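Local coordinates for UDP-N-Acetylenolpyruvylglucosamine Reductase (Thermus caldophilus, PDB 2GQT), which probably uses bound FAD and NADPH to reduce UDP-N-acetylenolpyruvylglucosamine to UDP-N-acetylmuramate, a step in building the bacterial cell wall, at residues L17-A23 with L52-V58; S97-L103 with R180-D185. One frame throughout, in Å; residues are numbered along the deposited sequence.

Overall arrangement
Contacts 1 and 2 lie on opposite sides of the chain's centre, with about 17 Å between their nearest atoms, and they share no helix or strand. Contact 1 is the more buried: it joins the loop leading into strand 22-28 to the turn that follows strand 51-53, through two backbone hydrogen bonds, close backbone contacts at three glycines, two bridging waters and apolar side chains. Contact 2 is only partly buried and sets a loop with a short 3-10 turn against helix 174-187, joining the FAD-binding domain to the C-terminal domain. There side chains do the work: a salt bridge at its exposed margin and leucine, methionine and valine beside it.

Contact 1 (L17-A23 with L52-V58); sequences LGVGGPA and LVLDEGV
L17 and V19 both lean on L52: their CD2 and CG2 methyls meet the same atom, L52 CD1, at 3.8 Å and 3.7 Å. The contact belongs to the FAD-binding domain of the MurB fold, where the loop entering strand 22-28 runs past the end of strand 51-53 and the type I beta turn L54-G57. Each of the two side chains crosses that of L52 at a slant. In V19 the CG2 branch sits between the backbone N and the carbonyl carbon (chi1 -53°), which brings it against V53 O as well as L52 CD1. V53 turns its CB and CG1 onto the CA of G20, and here the backbones come close enough for G20 CA to contact V53 O at 3.3 Å through a CA-H...O interaction.

Further on, backbone atoms take over. L54 O is gripped twice, by G57 N closing its own turn and by G21 N from across at 3.0 Å, the two donors reaching it from opposite faces of its plane. G21 CA also approaches D55 O at 3.2 Å in a CA-H...O contact. P22 lays its ring CD against the carbonyl oxygens of D55 and E56, while A23 CB meets V58 CG2. The D55 side chain leaves its backbone away from 17-23, but its carboxylate bends back toward it; its two oxygens accept from A244 N and K245 N at the start of helix 244-257, and OD1 also accepts a hydrogen bond from a water that in turn accepts from G20 N. A second water joins V19 O to V53 N. At the far end V58 N donates to P22 O at 3.1 Å, with an N-H...O angle of 145°.

Contact 2 (S97-L103 with R180-D185); sequences SGLEGLL and RMAEVD
The backbones draw nearest at E100 and M181, whose CA atoms lie 5.2 Å apart, where the 3-10 turn 100-102 abuts one side of helix 174-187. From that turn E100 reaches across the side chain of R180 at a slant. Its OE2 accepts from R180 NE at 3.1 Å in a salt bridge that is far from coplanar: the carboxylate and guanidinium planes are 50° apart, and the nitrogen stands well above the carboxylate plane, although the oxygen lies near the edge of the guanidinium. S97 OG donates to the syn lone pair of the same OE2, and G98 N bonds to OE1, so both carboxylate oxygens are anchored by the strand end and loop that precede E100. A water extends the pairing, donating to OE1 and accepting from R180 NH2.

The contact thus ties the loop after strand 96-97, in the FAD-binding domain, to helix 174-187 of the C-terminal domain of this MurB enzyme. The carbon part of E100 presses its CG onto M181 CG at 3.8 Å, the two side chains meeting at about a right angle. L103, with CG anti to the backbone N (chi1 -179°), sends CD2 to M181 O and CB. V184 divides its methyls between two residues, CG1 against L103 CB at 3.9 Å and CG2 against E100 O at 3.5 Å.

Contact 1 (L17-A23 with L52-V58)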
loop_
_atom_site.group_PDB
_atom_site.type_symbol
_atom_site.label_atom_id
_atom_site.label_comp_id
_atom_site.label_asym_id
_atom_site.label_seq_id
_atom_site.Cartn_x
_atom_site.Cartn_y
_atom_site.Cartn_z
ATOM N N LEU A 17 -8.433 -5.019 -3.828
ATOM C CA LEU A 17 -8.831 -5.861 -4.963
ATOM C C LEU A 17 -10.040 -6.770 -4.672
ATOM O O LEU A 17 -10.830 -7.067 -5.566
ATOM C CB LEU A 17 -7.642 -6.693 -5.452
ATOM C CG LEU A 17 -7.802 -7.512 -6.731
ATOM C CD1 LEU A 17 -8.287 -6.646 -7.889
ATOM C CD2 LEU A 17 -6.490 -8.175 -7.080
ATOM N N GLY A 18 -10.172 -7.228 -3.432
ATOM C CA GLY A 18 -11.331 -8.030 -3.032
ATOM C C GLY A 18 -11.222 -9.503 -3.362
ATOM O O GLY A 18 -12.241 -10.175 -3.558
ATOM N N VAL A 19 -9.992 -10.006 -3.421
ATOM C CA VAL A 19 -9.735 -11.435 -3.576
ATOM C C VAL A 19 -8.788 -11.874 -2.470
ATOM O O VAL A 19 -8.006 -11.074 -1.938
ATOM C CB VAL A 19 -9.161 -11.830 -4.986
ATOM C CG1 VAL A 19 -10.046 -11.304 -6.099
ATOM C CG2 VAL A 19 -7.728 -11.351 -5.165
ATOM N N GLY A 20 -8.886 -13.143 -2.105
ATOM C CA GLY A 20 -7.976 -13.702 -1.129
ATOM C C GLY A 20 -8.628 -14.707 -0.217
ATOM O O GLY A 20 -9.721 -14.479 0.304
ATOM N N GLY A 21 -7.930 -15.818 -0.021
ATOM C CA GLY A 21 -8.417 -16.913 0.797
ATOM C C GLY A 21 -8.168 -16.750 2.284
ATOM O O GLY A 21 -7.868 -15.638 2.769
ATOM N N PRO A 22 -8.309 -17.863 3.035
ATOM C CA PRO A 22 -8.265 -17.844 4.503
ATOM C C PRO A 22 -6.924 -17.453 5.112
ATOM O O PRO A 22 -5.866 -17.773 4.570
ATOM C CB PRO A 22 -8.594 -19.296 4.895
ATOM C CG PRO A 22 -9.167 -19.916 3.689
ATOM C CD PRO A 22 -8.560 -19.221 2.518
ATOM N N ALA A 23 -6.992 -16.753 6.242
ATOM C CA ALA A 23 -5.816 -16.406 7.025
ATOM C C ALA A 23 -6.204 -16.188 8.478
ATOM O O ALA A 23 -7.358 -15.848 8.785
ATOM C CB ALA A 23 -5.135 -15.157 6.468
ATOM N N LEU A 52 -2.122 -8.981 -4.095
ATOM C CA LEU A 52 -2.914 -9.999 -4.771
ATOM C C LEU A 52 -2.801 -11.282 -3.940
ATOM O O LEU A 52 -1.779 -11.952 -3.954
ATOM C CB LEU A 52 -2.399 -10.218 -6.199
ATOM C CG LEU A 52 -2.986 -11.387 -6.995
ATOM C CD1 LEU A 52 -4.501 -11.360 -6.998
ATOM C CD2 LEU A 52 -2.440 -11.411 -8.411
ATOM N N VAL A 53 -3.842 -11.586 -3.179
ATOM C CA VAL A 53 -3.824 -12.749 -2.299
ATOM C C VAL A 53 -4.530 -13.886 -2.999
ATOM O O VAL A 53 -5.660 -13.734 -3.450
ATOM C CB VAL A 53 -4.481 -12.450 -0.934
ATOM C CG1 VAL A 53 -4.420 -13.693 -0.042
ATOM C CG2 VAL A 53 -3.788 -11.265 -0.265
ATOM N N LEU A 54 -3.840 -15.019 -3.098
ATOM C CA LEU A 54 -4.364 -16.174 -3.810
ATOM C C LEU A 54 -5.519 -16.827 -3.059
ATOM O O LEU A 54 -5.726 -16.594 -1.857
ATOM C CB LEU A 54 -3.233 -17.144 -4.187
ATOM C CG LEU A 54 -2.165 -16.513 -5.104
ATOM C CD1 LEU A 54 -1.274 -17.550 -5.741
ATOM C CD2 LEU A 54 -2.768 -15.615 -6.187
ATOM N N ASP A 55 -6.290 -17.626 -3.788
ATOM C CA ASP A 55 -7.535 -18.167 -3.270
ATOM C C ASP A 55 -7.311 -19.136 -2.117
ATOM O O ASP A 55 -8.214 -19.345 -1.314
ATOM C CB ASP A 55 -8.322 -18.822 -4.406
ATOM C CG ASP A 55 -8.691 -17.833 -5.508
ATOM O OD1 ASP A 55 -9.240 -16.753 -5.181
ATOM O OD2 ASP A 55 -8.423 -18.129 -6.700
ATOM N N GLU A 56 -6.103 -19.689 -2.011
ATOM C CA GLU A 56 -5.749 -20.591 -0.906
ATOM C C GLU A 56 -5.362 -19.854 0.386
ATOM O O GLU A 56 -5.199 -20.477 1.436
ATOM C CB GLU A 56 -4.643 -21.585 -1.316
ATOM C CG GLU A 56 -3.286 -20.966 -1.698
ATOM C CD GLU A 56 -3.106 -20.798 -3.197
ATOM O OE1 GLU A 56 -1.989 -21.077 -3.693
ATOM O OE2 GLU A 56 -4.077 -20.397 -3.875
ATOM N N GLY A 57 -5.224 -18.530 0.309
ATOM C CA GLY A 57 -4.817 -17.730 1.467
ATOM C C GLY A 57 -3.374 -17.975 1.881
ATOM O O GLY A 57 -2.548 -18.404 1.066
ATOM N N VAL A 58 -3.064 -17.699 3.148
ATOM C CA VAL A 58 -1.701 -17.861 3.681
ATOM C C VAL A 58 -1.718 -18.590 5.024
ATOM O O VAL A 58 -2.682 -18.460 5.783
ATOM C CB VAL A 58 -0.950 -16.506 3.834
ATOM C CG1 VAL A 58 -0.834 -15.782 2.496
ATOM C CG2 VAL A 58 -1.628 -15.605 4.868
HETATM O O HOH W 1 -5.901 -9.561 -3.235
HETATM O O HOH W 2 -10.396 -15.222 -3.234
#

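Contact 2 (S97-L103 with R180-D185)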
loop_
_atom_site.group_PDB
_atom_site.type_symbol
_atom_site.label_atom_id
_atom_site.label_comp_id
_atom_site.label_asym_id
_atom_site.label_seq_id
_atom_site.Cartn_x
_atom_site.Cartn_y
_atom_site.Cartn_z
ATOM N N SER A 97 3.077 21.263 4.978
ATOM C CA SER A 97 3.361 20.787 3.639
ATOM C C SER A 97 4.371 19.639 3.660
ATOM O O SER A 97 5.267 19.591 4.507
ATOM C CB SER A 97 3.885 21.953 2.804
ATOM O OG SER A 97 4.206 21.566 1.487
ATOM N N GLY A 98 4.215 18.706 2.729
ATOM C CA GLY A 98 5.152 17.601 2.605
ATOM C C GLY A 98 4.501 16.289 2.229
ATOM O O GLY A 98 5.181 15.335 1.857
ATOM N N LEU A 99 3.173 16.230 2.328
ATOM C CA LEU A 99 2.447 15.008 1.976
ATOM C C LEU A 99 1.590 15.135 0.719
ATOM O O LEU A 99 0.951 14.161 0.325
ATOM C CB LEU A 99 1.572 14.534 3.144
ATOM C CG LEU A 99 2.222 14.336 4.515
ATOM C CD1 LEU A 99 1.171 13.854 5.496
ATOM C CD2 LEU A 99 3.390 13.357 4.472
ATOM N N GLU A 100 1.571 16.313 0.090
ATOM C CA GLU A 100 0.635 16.564 -1.004
ATOM C C GLU A 100 0.781 15.564 -2.151
ATOM O O GLU A 100 -0.209 15.163 -2.768
ATOM C CB GLU A 100 0.778 17.984 -1.553
ATOM C CG GLU A 100 0.581 19.095 -0.548
ATOM C CD GLU A 100 1.884 19.618 0.014
ATOM O OE1 GLU A 100 2.785 18.803 0.278
ATOM O OE2 GLU A 100 2.009 20.853 0.184
ATOM N N GLY A 101 2.020 15.175 -2.434
ATOM C CA GLY A 101 2.307 14.244 -3.517
ATOM C C GLY A 101 1.874 12.814 -3.254
ATOM O O GLY A 101 1.982 11.960 -4.128
ATOM N N LEU A 102 1.375 12.560 -2.043
ATOM C CA LEU A 102 0.925 11.221 -1.654
ATOM C C LEU A 102 -0.599 11.112 -1.679
ATOM O O LEU A 102 -1.145 10.073 -1.334
ATOM C CB LEU A 102 1.484 10.860 -0.272
ATOM C CG LEU A 102 2.996 11.066 -0.118
ATOM C CD1 LEU A 102 3.439 10.791 1.301
ATOM C CD2 LEU A 102 3.795 10.216 -1.112
ATOM N N LEU A 103 -1.280 12.180 -2.092
ATOM C CA LEU A 103 -2.727 12.126 -2.268
ATOM C C LEU A 103 -3.108 11.031 -3.252
ATOM O O LEU A 103 -2.482 10.871 -4.308
ATOM C CB LEU A 103 -3.257 13.480 -2.752
ATOM C CG LEU A 103 -4.768 13.631 -2.973
ATOM C CD1 LEU A 103 -5.541 13.516 -1.655
ATOM C CD2 LEU A 103 -5.080 14.960 -3.632
ATOM N N ARG A 180 -1.732 22.633 -4.356
ATOM C CA ARG A 180 -0.800 21.564 -4.757
ATOM C C ARG A 180 -1.514 20.214 -4.846
ATOM O O ARG A 180 -1.321 19.449 -5.803
ATOM C CB ARG A 180 0.394 21.485 -3.799
ATOM C CG ARG A 180 1.357 22.641 -3.993
ATOM C CD ARG A 180 1.974 23.118 -2.689
ATOM N NE ARG A 180 3.112 22.310 -2.262
ATOM C CZ ARG A 180 4.381 22.543 -2.601
ATOM N NH1 ARG A 180 4.694 23.555 -3.398
ATOM N NH2 ARG A 180 5.343 21.751 -2.146
ATOM N N MET A 181 -2.363 19.954 -3.862
ATOM C CA MET A 181 -3.167 18.740 -3.823
ATOM C C MET A 181 -4.140 18.680 -5.003
ATOM O O MET A 181 -4.362 17.615 -5.574
ATOM C CB MET A 181 -3.916 18.672 -2.497
ATOM C CG MET A 181 -3.013 18.357 -1.329
ATOM S SD MET A 181 -3.744 18.722 0.270
ATOM C CE MET A 181 -5.122 17.574 0.317
ATOM N N ALA A 182 -4.691 19.829 -5.391
ATOM C CA ALA A 182 -5.604 19.895 -6.528
ATOM C C ALA A 182 -4.915 19.466 -7.819
ATOM O O ALA A 182 -5.531 18.824 -8.668
ATOM C CB ALA A 182 -6.187 21.292 -6.673
ATOM N N GLU A 183 -3.637 19.801 -7.971
ATOM C CA GLU A 183 -2.903 19.362 -9.153
ATOM C C GLU A 183 -2.696 17.852 -9.124
ATOM O O GLU A 183 -2.791 17.195 -10.156
ATOM C CB GLU A 183 -1.573 20.108 -9.322
ATOM C CG GLU A 183 -0.655 19.580 -10.456
ATOM C CD GLU A 183 -1.351 19.366 -11.817
ATOM O OE1 GLU A 183 -2.306 20.096 -12.150
ATOM O OE2 GLU A 183 -0.937 18.452 -12.561
ATOM N N VAL A 184 -2.425 17.300 -7.941
ATOM C CA VAL A 184 -2.283 15.846 -7.818
ATOM C C VAL A 184 -3.588 15.153 -8.199
ATOM O O VAL A 184 -3.584 14.174 -8.956
ATOM C CB VAL A 184 -1.814 15.422 -6.407
ATOM C CG1 VAL A 184 -1.645 13.903 -6.331
ATOM C CG2 VAL A 184 -0.505 16.104 -6.075
ATOM N N ASP A 185 -4.703 15.686 -7.717
ATOM C CA ASP A 185 -6.019 15.149 -8.059
ATOM C C ASP A 185 -6.247 15.188 -9.576
ATOM O O ASP A 185 -6.664 14.193 -10.174
ATOM C CB ASP A 185 -7.126 15.910 -7.323
ATOM C CG ASP A 185 -8.382 15.071 -7.131
ATOM O OD1 ASP A 185 -8.292 13.983 -6.518
ATOM O OD2 ASP A 185 -9.463 15.501 -7.594
HETATM O O HOH W 3 5.326 19.111 -0.632
#